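Local coordinates for malate dehydrogenase (Picrophilus torridus, PDB 4BGV), which probably catalyses the NAD-dependent, reversible oxidation of (S)-malate to oxaloacetate in the tricarboxylic acid cycle, at residues V211-T214 against G219-V222; N173-G178 against V185-Y190; Q163-S168 against D200-E205. All blocks are in the same frame, centred on the assembly; numbering follows the deposited sequence.

Interaction 1: V211-T214 against G219-V222; sequences VKRT and GEIV
The guanidinium edge of Arg213 overlaps the carboxylate of Glu220, and the two side chains form a bidentate salt bridge between helix 204-215 and helix 217-225 in the alpha/beta C-terminal domain of the LDH/MDH fold. The helices follow one another with a single residue between them, so the bridge ties the last turn of one to the first turn of the next. The backbones stay well apart, the nearest pair of CA atoms, those of Arg213 and Glu220, being separated by 7.9 Å. Two long side chains fill that distance. Arg213 is stretched from CG to NE, with CG anti to the backbone N (chi1 -171°), and Glu220 is likewise extended with its CG anti (chi1 178°), which carries both charged groups far enough to meet.

The grip is side-on: NE and NH2 each take a different carboxylate oxygen, and both oxygens are met on their syn side. The bond from NE is nearly straight, whereas that from NH2 to OE2 is bent to 136°. The inequality goes with the twist between the guanidinium and carboxylate planes: OE1 is almost in the guanidinium plane and OE2 is tilted out of it. Two bonds at once restrict rotation of either group about its last torsion.

Arg213 also lies on Phe160 of helix 150-165, and Leu44 of the second subunit packs on both partners, placing the ion pair at a subunit interface. The Glu220 side chain is about 6 Å from that of Arg156, a probable substrate-binding residue. Of the two bonds, Arg213 NE to Glu220 OE1 is 2.9 Å and Arg213 NH2 to Glu220 OE2 is 2.8 Å.

Interaction 2: N173-G178 against V185-Y190; sequences NAFVIG and VPFIRY
With CG anti to the backbone N (chi1 -165°), the Phe175 ring swings over toward segment 185-190, where Phe187 and Tyr190 both hold CG beside their own backbone N (chi1 -75° and -71°); the three rings gather into an aromatic cluster. Both other rings approach Phe175 from the same side of its plane, Tyr190 over the face and Phe187 obliquely. Tyr190 turns its edge to Phe175, CD2 standing over the ring centre, in an edge-to-face pair with centroids 5.1 Å apart and nearly perpendicular planes. Phe175 CD1 closes to 3.3 Å on Phe187 CB, a tight approach, and Phe175 CE1 sits over one face of Phe187, toward its rim. Farther along, Ile177 CD1 approaches the Phe187 ring obliquely, 3.6 Å from Phe187 CE1.

Backbone bonds set this register. Ile177 and Val185 form an antiparallel hydrogen-bonded pair, Ile177 N to Val185 O at 2.9 Å and Val185 N to Ile177 O at 2.8 Å. Phe187 N adds a bond to Phe175 O, also 2.8 Å. Between them Val176 and Pro186 make a non-hydrogen-bonded pair on the other face, where Val176 CG1 lies 4.0 Å from Pro186 CB.

Beyond Phe187 a type I turn, closed by Tyr190 N on Phe187 O, folds Tyr190 back over Phe175. Ser191 OG bonds both Phe175 N and Phe187 O, bracing the pair where the strand bends. Helix 295-321 packs on the Ile177, Val185 and Phe187 face, and Phe157 of helix 150-165 on Val176; Ser194 and Gly195 of the third subunit reach Phe175 and Tyr190. This is a twisted beta hairpin of the LDH/MDH C-terminal domain, whose connecting loop carries His180, the probable proton acceptor.

Interaction 3: Q163-S168 against D200-E205; sequences QELNVS and DLLPRE
Apolar contacts come first: Leu165, at the end of helix 150-165, and Leu202 reach toward each other tip to tip, CD2 to CD2 at 3.7 Å. Both keep CG beside the backbone N (chi1 -73° and -71°), which points the branched ends across the gap. The second branches also meet, Leu165 CD1 and Leu202 CD1 being 4.0 Å apart, and Leu165 CD2 lies equally far from Leu201 CB. From the preceding helical residue, the aliphatic part of Glu164 joins in, its CG 3.7 Å from Leu202 CD2. Val193 of strand 184-193 touches Leu165 and Leu201, while Ile207 packs on Leu202.

Polar interactions lie around this patch. The bend of Glu164 at chi2 (72°) turns its carboxylate aside, and OE2 has a long, weak ion pair with Lys206. Lys279 of the third subunit donates to the backbone O atoms of Leu165 and Asn166, where the helix ends and Asn166 adopts positive phi.

The arrangement is plain leucine packing between the C-terminus of one helix and the approach to another, with Pro203 at the N-cap of helix 204-215, in the alpha/beta C-terminal domain near the subunit interfaces.

In the fold
The three contacts lie in the C-terminal domain and meet through helix 204-215, which interactions 1 and 3 both use, their centres 18 Å apart. Interaction 2 is nested in the chain loop closed by interaction 3, and its strand corner touches both: Ile188 CD1 lies 3.7 Å from Val211 CG2 of interaction 1, and Ile188 CG2 lies 3.9 Å from Arg204 NH2 of interaction 3. The probable catalytic region is nearest the first two. In interaction 2 the Val176 side chain is about 8 Å from that of His180 and about 9 Å from that of Arg156, whereas interaction 3 lies away from these sites, with Leu202 about 6 Å from a bound PEG.

Interaction 1: V211-T214 against G219-V222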
ATOM      1  N   VAL A 211       0.118 -27.593 -15.256  1.00  9.78           N
ATOM      2  CA  VAL A 211       0.844 -28.318 -14.227  1.00  9.81           C
ATOM      3  C   VAL A 211       2.304 -28.552 -14.632  1.00 12.12           C
ATOM      4  O   VAL A 211       3.224 -28.322 -13.850  1.00 11.69           O
ATOM      5  CB  VAL A 211       0.132 -29.626 -13.886  1.00 14.42           C
ATOM      6  CG1 VAL A 211       1.030 -30.537 -13.065  1.00 14.70           C
ATOM      7  CG2 VAL A 211      -1.184 -29.310 -13.140  1.00 16.55           C
ATOM      8  N   LYS A 212       2.520 -28.988 -15.870  1.00 11.75           N
ATOM      9  CA  LYS A 212       3.873 -29.227 -16.347  0.50 11.70           C
ATOM     10  C   LYS A 212       4.699 -27.932 -16.409  1.00 12.83           C
ATOM     11  O   LYS A 212       5.866 -27.916 -16.007  1.00 11.52           O
ATOM     12  CB  LYS A 212       3.845 -29.946 -17.700  0.50 14.84           C
ATOM     13  CG  LYS A 212       5.205 -30.408 -18.191  0.50 19.64           C
ATOM     14  CD  LYS A 212       5.087 -31.262 -19.448  0.50 23.24           C
ATOM     15  CE  LYS A 212       4.732 -32.701 -19.114  0.50 26.92           C
ATOM     16  NZ  LYS A 212       4.981 -33.600 -20.279  0.50 28.14           N
ATOM     17  N   ARG A 213       4.102 -26.845 -16.904  1.00 11.33           N
ATOM     18  CA  ARG A 213       4.805 -25.553 -16.912  1.00 11.17           C
ATOM     19  C   ARG A 213       5.197 -25.141 -15.515  1.00 13.37           C
ATOM     20  O   ARG A 213       6.263 -24.563 -15.318  1.00 13.60           O
ATOM     21  CB  ARG A 213       3.963 -24.448 -17.551  1.00 11.80           C
ATOM     22  CG  ARG A 213       4.716 -23.137 -17.792  1.00 10.32           C
ATOM     23  CD  ARG A 213       3.812 -22.105 -18.450  1.00 11.35           C
ATOM     24  NE  ARG A 213       4.504 -20.835 -18.657  1.00 11.02           N
ATOM     25  CZ  ARG A 213       3.913 -19.723 -19.080  1.00 12.92           C
ATOM     26  NH1 ARG A 213       2.596 -19.712 -19.336  1.00 11.42           N
ATOM     27  NH2 ARG A 213       4.633 -18.615 -19.230  1.00 12.17           N
ATOM     28  N   THR A 214       4.337 -25.438 -14.538  1.00  9.61           N
ATOM     29  CA  THR A 214       4.624 -25.068 -13.157  1.00  9.21           C
ATOM     30  C   THR A 214       5.800 -25.881 -12.650  1.00 10.79           C
ATOM     31  O   THR A 214       6.689 -25.349 -11.987  1.00 10.90           O
ATOM     32  CB  THR A 214       3.391 -25.287 -12.266  1.00 11.91           C
ATOM     33  OG1 THR A 214       2.325 -24.466 -12.745  1.00 13.49           O
ATOM     34  CG2 THR A 214       3.693 -24.926 -10.798  1.00 10.62           C
ATOM     35  N   GLY A 219      13.016 -23.466 -14.691  1.00 10.67           N
ATOM     36  CA  GLY A 219      13.770 -23.696 -15.924  1.00 10.09           C
ATOM     37  C   GLY A 219      13.359 -22.738 -17.042  1.00  9.98           C
ATOM     38  O   GLY A 219      14.207 -22.293 -17.844  1.00 10.65           O
ATOM     39  N   GLU A 220      12.063 -22.419 -17.095  1.00  9.62           N
ATOM     40  CA  GLU A 220      11.534 -21.500 -18.101  1.00 14.08           C
ATOM     41  C   GLU A 220      12.211 -20.144 -17.958  1.00 11.30           C
ATOM     42  O   GLU A 220      12.616 -19.545 -18.952  1.00 10.17           O
ATOM     43  CB  GLU A 220      10.008 -21.345 -17.973  1.00 10.48           C
ATOM     44  CG  GLU A 220       9.395 -20.355 -18.969  1.00 13.71           C
ATOM     45  CD  GLU A 220       7.868 -20.214 -18.843  1.00 15.11           C
ATOM     46  OE1 GLU A 220       7.296 -20.743 -17.869  1.00 15.71           O
ATOM     47  OE2 GLU A 220       7.243 -19.577 -19.729  1.00 14.62           O
ATOM     48  N   ILE A 221      12.339 -19.664 -16.725  1.00  9.13           N
ATOM     49  CA  ILE A 221      13.008 -18.381 -16.490  1.00  8.57           C
ATOM     50  C   ILE A 221      14.508 -18.466 -16.796  1.00 10.00           C
ATOM     51  O   ILE A 221      15.076 -17.563 -17.406  1.00 10.07           O
ATOM     52  CB  ILE A 221      12.795 -17.870 -15.042  1.00  8.43           C
ATOM     53  CG1 ILE A 221      11.304 -17.736 -14.738  1.00 10.52           C
ATOM     54  CG2 ILE A 221      13.472 -16.514 -14.849  1.00  9.24           C
ATOM     55  CD1 ILE A 221      10.594 -16.732 -15.624  1.00 12.83           C
ATOM     56  N   VAL A 222      15.154 -19.547 -16.371  1.00 12.71           N
ATOM     57  CA  VAL A 222      16.574 -19.740 -16.684  1.00 13.07           C
ATOM     58  C   VAL A 222      16.864 -19.640 -18.183  1.00 13.76           C
ATOM     59  O   VAL A 222      17.851 -19.018 -18.598  1.00 12.78           O
ATOM     60  CB  VAL A 222      17.105 -21.072 -16.127  1.00 12.72           C
ATOM     61  CG1 VAL A 222      18.468 -21.403 -16.732  1.00 16.10           C
ATOM     62  CG2 VAL A 222      17.205 -20.990 -14.602  1.00 11.53           C
TER

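Interaction 2: N173-G178 against V185-Y190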
ATOM      1  N   ASN A 173      -6.640 -19.983  -6.843  1.00 15.15           N
ATOM      2  CA  ASN A 173      -5.975 -20.732  -5.791  1.00 14.60           C
ATOM      3  C   ASN A 173      -5.421 -22.009  -6.370  1.00 13.59           C
ATOM      4  O   ASN A 173      -6.150 -22.767  -6.986  1.00 14.26           O
ATOM      5  CB  ASN A 173      -6.961 -21.054  -4.686  1.00 15.77           C
ATOM      6  CG  ASN A 173      -7.590 -19.803  -4.107  1.00 22.90           C
ATOM      7  OD1 ASN A 173      -6.954 -19.096  -3.334  1.00 22.21           O
ATOM      8  ND2 ASN A 173      -8.828 -19.502  -4.513  1.00 21.42           N
ATOM      9  N   ALA A 174      -4.128 -22.244  -6.183  1.00 11.21           N
ATOM     10  CA  ALA A 174      -3.480 -23.410  -6.771  1.00 13.10           C
ATOM     11  C   ALA A 174      -2.769 -24.202  -5.678  1.00 12.42           C
ATOM     12  O   ALA A 174      -1.888 -23.675  -5.002  1.00 14.86           O
ATOM     13  CB  ALA A 174      -2.487 -22.968  -7.840  1.00 15.27           C
ATOM     14  N   PHE A 175      -3.162 -25.460  -5.515  1.00 11.23           N
ATOM     15  CA  PHE A 175      -2.713 -26.269  -4.388  1.00 11.00           C
ATOM     16  C   PHE A 175      -1.558 -27.177  -4.793  1.00 13.14           C
ATOM     17  O   PHE A 175      -1.735 -28.093  -5.594  1.00 16.48           O
ATOM     18  CB  PHE A 175      -3.888 -27.112  -3.868  1.00  9.06           C
ATOM     19  CG  PHE A 175      -3.649 -27.707  -2.514  1.00 12.07           C
ATOM     20  CD1 PHE A 175      -2.983 -28.904  -2.384  1.00 10.79           C
ATOM     21  CD2 PHE A 175      -4.069 -27.052  -1.377  1.00 16.02           C
ATOM     22  CE1 PHE A 175      -2.756 -29.461  -1.152  1.00 15.65           C
ATOM     23  CE2 PHE A 175      -3.842 -27.603  -0.131  1.00 15.99           C
ATOM     24  CZ  PHE A 175      -3.182 -28.807  -0.022  1.00 15.76           C
ATOM     25  N   VAL A 176      -0.377 -26.915  -4.239  1.00 15.87           N
ATOM     26  CA  VAL A 176       0.771 -27.784  -4.477  1.00 15.79           C
ATOM     27  C   VAL A 176       1.525 -28.099  -3.193  1.00 16.97           C
ATOM     28  O   VAL A 176       1.702 -27.237  -2.329  1.00 16.65           O
ATOM     29  CB  VAL A 176       1.756 -27.158  -5.474  1.00 16.94           C
ATOM     30  CG1 VAL A 176       1.179 -27.215  -6.895  1.00 20.50           C
ATOM     31  CG2 VAL A 176       2.081 -25.732  -5.076  1.00 21.58           C
ATOM     32  N   ILE A 177       1.973 -29.339  -3.068  1.00 12.87           N
ATOM     33  CA  ILE A 177       2.851 -29.707  -1.965  1.00  9.75           C
ATOM     34  C   ILE A 177       4.091 -30.420  -2.519  1.00 12.39           C
ATOM     35  O   ILE A 177       4.238 -30.581  -3.733  1.00 15.17           O
ATOM     36  CB  ILE A 177       2.124 -30.597  -0.905  1.00 11.07           C
ATOM     37  CG1 ILE A 177       1.633 -31.913  -1.519  1.00 10.69           C
ATOM     38  CG2 ILE A 177       0.950 -29.839  -0.269  1.00 12.72           C
ATOM     39  CD1 ILE A 177       0.990 -32.863  -0.474  1.00 11.15           C
ATOM     40  N   GLY A 178       4.986 -30.845  -1.636  1.00 10.31           N
ATOM     41  CA  GLY A 178       6.181 -31.545  -2.085  1.00 13.00           C
ATOM     42  C   GLY A 178       7.276 -30.585  -2.521  1.00 15.90           C
ATOM     43  O   GLY A 178       7.298 -29.433  -2.081  1.00 19.47           O
ATOM     44  N   VAL A 185       3.779 -31.947  -6.144  1.00 14.40           N
ATOM     45  CA  VAL A 185       2.543 -32.723  -6.153  1.00 15.58           C
ATOM     46  C   VAL A 185       1.358 -31.765  -6.100  1.00 17.44           C
ATOM     47  O   VAL A 185       1.020 -31.234  -5.040  1.00 14.41           O
ATOM     48  CB  VAL A 185       2.451 -33.694  -4.958  1.00 16.20           C
ATOM     49  CG1 VAL A 185       1.150 -34.515  -5.044  1.00 14.50           C
ATOM     50  CG2 VAL A 185       3.667 -34.619  -4.916  1.00 15.07           C
ATOM     51  N   PRO A 186       0.729 -31.527  -7.254  1.00 17.99           N
ATOM     52  CA  PRO A 186      -0.454 -30.663  -7.247  1.00 15.29           C
ATOM     53  C   PRO A 186      -1.670 -31.439  -6.754  1.00 14.35           C
ATOM     54  O   PRO A 186      -1.736 -32.652  -6.975  1.00 15.63           O
ATOM     55  CB  PRO A 186      -0.638 -30.331  -8.732  1.00 15.23           C
ATOM     56  CG  PRO A 186      -0.125 -31.565  -9.442  1.00 19.24           C
ATOM     57  CD  PRO A 186       1.002 -32.106  -8.587  1.00 20.02           C
ATOM     58  N   PHE A 187      -2.594 -30.763  -6.070  1.00 15.07           N
ATOM     59  CA  PHE A 187      -3.937 -31.308  -5.844  1.00 15.92           C
ATOM     60  C   PHE A 187      -4.845 -30.468  -6.726  1.00 17.71           C
ATOM     61  O   PHE A 187      -5.214 -29.335  -6.373  1.00 16.33           O
ATOM     62  CB  PHE A 187      -4.408 -31.175  -4.383  1.00 14.29           C
ATOM     63  CG  PHE A 187      -3.776 -32.153  -3.414  1.00 14.78           C
ATOM     64  CD1 PHE A 187      -2.425 -32.466  -3.477  1.00 15.34           C
ATOM     65  CD2 PHE A 187      -4.536 -32.710  -2.398  1.00 11.45           C
ATOM     66  CE1 PHE A 187      -1.847 -33.353  -2.557  1.00 15.18           C
ATOM     67  CE2 PHE A 187      -3.973 -33.581  -1.470  1.00 14.04           C
ATOM     68  CZ  PHE A 187      -2.622 -33.901  -1.548  1.00 13.27           C
ATOM     69  N   ILE A 188      -5.176 -31.001  -7.892  1.00 17.20           N
ATOM     70  CA  ILE A 188      -6.025 -30.280  -8.835  1.00 18.88           C
ATOM     71  C   ILE A 188      -7.389 -30.021  -8.223  1.00 13.98           C
ATOM     72  O   ILE A 188      -7.958 -28.948  -8.407  1.00 12.93           O
ATOM     73  CB  ILE A 188      -6.176 -31.061 -10.155  1.00 19.37           C
ATOM     74  CG1 ILE A 188      -4.831 -31.141 -10.871  1.00 20.89           C
ATOM     75  CG2 ILE A 188      -7.220 -30.426 -11.047  1.00 17.78           C
ATOM     76  CD1 ILE A 188      -4.046 -29.861 -10.827  1.00 19.20           C
ATOM     77  N   ARG A 189      -7.896 -30.994  -7.467  1.00 12.59           N
ATOM     78  CA  ARG A 189      -9.213 -30.849  -6.844  1.00 14.59           C
ATOM     79  C   ARG A 189      -9.286 -29.713  -5.824  1.00 14.12           C
ATOM     80  O   ARG A 189     -10.371 -29.199  -5.555  1.00 15.95           O
ATOM     81  CB  ARG A 189      -9.674 -32.169  -6.216  1.00 17.01           C
ATOM     82  CG  ARG A 189      -8.776 -32.662  -5.104  1.00 18.12           C
ATOM     83  CD  ARG A 189      -9.003 -34.140  -4.808  1.00 16.20           C
ATOM     84  NE  ARG A 189      -8.058 -34.596  -3.801  1.00 17.45           N
ATOM     85  CZ  ARG A 189      -8.359 -34.761  -2.520  1.00 19.22           C
ATOM     86  NH1 ARG A 189      -9.600 -34.536  -2.094  1.00 18.47           N
ATOM     87  NH2 ARG A 189      -7.434 -35.187  -1.678  1.00 20.66           N
ATOM     88  N   TYR A 190      -8.142 -29.318  -5.260  1.00 10.44           N
ATOM     89  CA  TYR A 190      -8.129 -28.210  -4.309  1.00 14.27           C
ATOM     90  C   TYR A 190      -7.767 -26.886  -4.972  1.00 13.38           C
ATOM     91  O   TYR A 190      -7.486 -25.896  -4.293  1.00 15.70           O
ATOM     92  CB  TYR A 190      -7.150 -28.478  -3.172  1.00 10.62           C
ATOM     93  CG  TYR A 190      -7.569 -29.552  -2.186  1.00 10.44           C
ATOM     94  CD1 TYR A 190      -8.838 -30.133  -2.226  1.00 14.38           C
ATOM     95  CD2 TYR A 190      -6.704 -29.944  -1.180  1.00 13.95           C
ATOM     96  CE1 TYR A 190      -9.206 -31.113  -1.294  1.00 12.35           C
ATOM     97  CE2 TYR A 190      -7.061 -30.915  -0.249  1.00 13.36           C
ATOM     98  CZ  TYR A 190      -8.304 -31.486  -0.308  1.00 13.54           C
ATOM     99  OH  TYR A 190      -8.626 -32.439   0.632  1.00 17.21           O
TER

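Interaction 3: Q163-S168 against D200-E205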
ATOM      1  N   GLN A 163      -4.168 -16.322 -16.250  1.00 10.04           N
ATOM      2  CA  GLN A 163      -4.081 -15.862 -17.622  1.00 14.52           C
ATOM      3  C   GLN A 163      -4.896 -16.745 -18.559  1.00 15.60           C
ATOM      4  O   GLN A 163      -5.485 -16.251 -19.511  1.00 14.18           O
ATOM      5  CB  GLN A 163      -2.624 -15.700 -18.071  1.00 18.57           C
ATOM      6  CG  GLN A 163      -1.910 -14.597 -17.250  1.00 21.76           C
ATOM      7  CD  GLN A 163      -0.939 -13.736 -18.064  1.00 30.64           C
ATOM      8  OE1 GLN A 163      -1.095 -12.505 -18.157  1.00 31.79           O
ATOM      9  NE2 GLN A 163       0.082 -14.373 -18.626  1.00 21.40           N
ATOM     10  N   GLU A 164      -4.956 -18.042 -18.270  1.00 12.08           N
ATOM     11  CA  GLU A 164      -5.712 -18.947 -19.127  1.00 10.48           C
ATOM     12  C   GLU A 164      -7.217 -18.680 -19.033  1.00 13.48           C
ATOM     13  O   GLU A 164      -7.928 -18.770 -20.029  1.00 14.79           O
ATOM     14  CB  GLU A 164      -5.418 -20.399 -18.775  1.00 14.68           C
ATOM     15  CG  GLU A 164      -5.972 -21.395 -19.779  1.00 15.65           C
ATOM     16  CD  GLU A 164      -5.197 -21.380 -21.080  1.00 22.03           C
ATOM     17  OE1 GLU A 164      -3.981 -21.095 -21.055  1.00 23.12           O
ATOM     18  OE2 GLU A 164      -5.809 -21.637 -22.128  1.00 24.53           O
ATOM     19  N   LEU A 165      -7.682 -18.342 -17.834  1.00 12.90           N
ATOM     20  CA  LEU A 165      -9.098 -18.095 -17.572  1.00 15.00           C
ATOM     21  C   LEU A 165      -9.483 -16.615 -17.620  1.00 15.25           C
ATOM     22  O   LEU A 165     -10.669 -16.279 -17.504  1.00 10.89           O
ATOM     23  CB  LEU A 165      -9.490 -18.693 -16.219  1.00 13.36           C
ATOM     24  CG  LEU A 165      -9.563 -20.226 -16.233  1.00 15.86           C
ATOM     25  CD1 LEU A 165      -9.560 -20.791 -14.826  1.00 17.51           C
ATOM     26  CD2 LEU A 165     -10.798 -20.691 -16.997  1.00 16.21           C
ATOM     27  N   ASN A 166      -8.489 -15.747 -17.828  1.00 11.93           N
ATOM     28  CA  ASN A 166      -8.692 -14.296 -17.842  1.00 11.78           C
ATOM     29  C   ASN A 166      -9.432 -13.820 -16.587  1.00 13.59           C
ATOM     30  O   ASN A 166     -10.506 -13.204 -16.670  1.00 15.18           O
ATOM     31  CB  ASN A 166      -9.444 -13.847 -19.099  1.00 15.64           C
ATOM     32  CG  ASN A 166      -9.377 -12.335 -19.314  1.00 18.92           C
ATOM     33  OD1 ASN A 166      -8.432 -11.672 -18.870  1.00 19.31           O
ATOM     34  ND2 ASN A 166     -10.382 -11.785 -19.996  1.00 22.51           N
ATOM     35  N   VAL A 167      -8.860 -14.138 -15.433  1.00 10.70           N
ATOM     36  CA  VAL A 167      -9.434 -13.747 -14.154  1.00  8.72           C
ATOM     37  C   VAL A 167      -8.349 -13.122 -13.297  1.00  8.58           C
ATOM     38  O   VAL A 167      -7.162 -13.297 -13.560  1.00 10.83           O
ATOM     39  CB  VAL A 167     -10.053 -14.959 -13.380  1.00 10.10           C
ATOM     40  CG1 VAL A 167     -11.307 -15.494 -14.078  1.00  9.80           C
ATOM     41  CG2 VAL A 167      -9.025 -16.075 -13.207  1.00 12.44           C
ATOM     42  N   SER A 168      -8.766 -12.415 -12.251  1.00  8.54           N
ATOM     43  CA  SER A 168      -7.843 -11.759 -11.327  1.00  9.19           C
ATOM     44  C   SER A 168      -6.903 -12.780 -10.689  1.00 11.32           C
ATOM     45  O   SER A 168      -7.333 -13.873 -10.327  1.00 11.21           O
ATOM     46  CB  SER A 168      -8.632 -11.064 -10.215  1.00  8.11           C
ATOM     47  OG  SER A 168      -7.760 -10.591  -9.186  1.00 10.01           O
ATOM     48  N   ASP A 200     -13.826 -27.818 -13.385  1.00 14.14           N
ATOM     49  CA  ASP A 200     -15.093 -27.388 -13.965  1.00 17.15           C
ATOM     50  C   ASP A 200     -14.907 -26.269 -14.981  1.00 19.82           C
ATOM     51  O   ASP A 200     -15.851 -25.913 -15.671  1.00 18.26           O
ATOM     52  CB  ASP A 200     -16.051 -26.879 -12.883  1.00 19.89           C
ATOM     53  CG  ASP A 200     -16.455 -27.960 -11.906  1.00 24.34           C
ATOM     54  OD1 ASP A 200     -16.186 -29.144 -12.187  1.00 27.63           O
ATOM     55  OD2 ASP A 200     -17.036 -27.624 -10.855  1.00 22.68           O
ATOM     56  N   LEU A 201     -13.701 -25.710 -15.062  1.00 17.62           N
ATOM     57  CA  LEU A 201     -13.481 -24.488 -15.829  1.00 14.14           C
ATOM     58  C   LEU A 201     -12.562 -24.690 -17.036  1.00 14.52           C
ATOM     59  O   LEU A 201     -12.641 -23.946 -18.008  1.00 18.65           O
ATOM     60  CB  LEU A 201     -12.914 -23.394 -14.914  1.00 12.37           C
ATOM     61  CG  LEU A 201     -13.811 -22.919 -13.760  1.00 14.71           C
ATOM     62  CD1 LEU A 201     -13.101 -21.888 -12.890  1.00 11.47           C
ATOM     63  CD2 LEU A 201     -15.106 -22.342 -14.319  1.00 18.38           C
ATOM     64  N   LEU A 202     -11.687 -25.688 -16.958  1.00 16.13           N
ATOM     65  CA  LEU A 202     -10.695 -25.947 -18.003  1.00 11.89           C
ATOM     66  C   LEU A 202     -10.670 -27.427 -18.363  1.00 16.94           C
ATOM     67  O   LEU A 202     -10.896 -28.272 -17.501  1.00 18.97           O
ATOM     68  CB  LEU A 202      -9.303 -25.518 -17.526  1.00 13.98           C
ATOM     69  CG  LEU A 202      -8.996 -24.024 -17.396  1.00 15.16           C
ATOM     70  CD1 LEU A 202      -7.676 -23.786 -16.640  1.00 17.63           C
ATOM     71  CD2 LEU A 202      -8.947 -23.370 -18.763  1.00 17.17           C
ATOM     72  N   PRO A 203     -10.388 -27.746 -19.642  1.00 17.69           N
ATOM     73  CA  PRO A 203     -10.208 -29.144 -20.055  1.00 18.78           C
ATOM     74  C   PRO A 203      -8.994 -29.736 -19.350  1.00 19.25           C
ATOM     75  O   PRO A 203      -8.026 -29.029 -19.071  1.00 16.86           O
ATOM     76  CB  PRO A 203      -9.938 -29.041 -21.557  1.00 23.67           C
ATOM     77  CG  PRO A 203     -10.451 -27.693 -21.958  1.00 21.86           C
ATOM     78  CD  PRO A 203     -10.290 -26.812 -20.774  1.00 16.59           C
ATOM     79  N   ARG A 204      -9.059 -31.026 -19.044  1.00 20.58           N
ATOM     80  CA  ARG A 204      -7.960 -31.713 -18.375  1.00 26.95           C
ATOM     81  C   ARG A 204      -6.629 -31.509 -19.103  1.00 21.67           C
ATOM     82  O   ARG A 204      -5.590 -31.303 -18.469  1.00 22.19           O
ATOM     83  CB  ARG A 204      -8.294 -33.203 -18.236  1.00 33.90           C
ATOM     84  CG  ARG A 204      -7.108 -34.130 -17.995  1.00 44.22           C
ATOM     85  CD  ARG A 204      -6.357 -33.820 -16.709  1.00 49.76           C
ATOM     86  NE  ARG A 204      -7.217 -33.766 -15.533  1.00 54.27           N
ATOM     87  CZ  ARG A 204      -6.765 -33.595 -14.295  1.00 56.32           C
ATOM     88  NH1 ARG A 204      -5.459 -33.467 -14.083  1.00 57.18           N
ATOM     89  NH2 ARG A 204      -7.612 -33.558 -13.273  1.00 53.54           N
ATOM     90  N   GLU A 205      -6.670 -31.545 -20.430  1.00 20.97           N
ATOM     91  CA  GLU A 205      -5.468 -31.375 -21.237  1.00 23.10           C
ATOM     92  C   GLU A 205      -4.780 -30.049 -20.924  1.00 21.72           C
ATOM     93  O   GLU A 205      -3.554 -29.998 -20.783  1.00 19.70           O
ATOM     94  CB  GLU A 205      -5.797 -31.441 -22.725  1.00 33.85           C
ATOM     95  CG  GLU A 205      -4.755 -32.176 -23.534  1.00 49.82           C
ATOM     96  CD  GLU A 205      -3.346 -31.711 -23.215  1.00 61.82           C
ATOM     97  OE1 GLU A 205      -2.975 -30.608 -23.661  1.00 63.44           O
ATOM     98  OE2 GLU A 205      -2.615 -32.438 -22.505  1.00 68.27           O
TER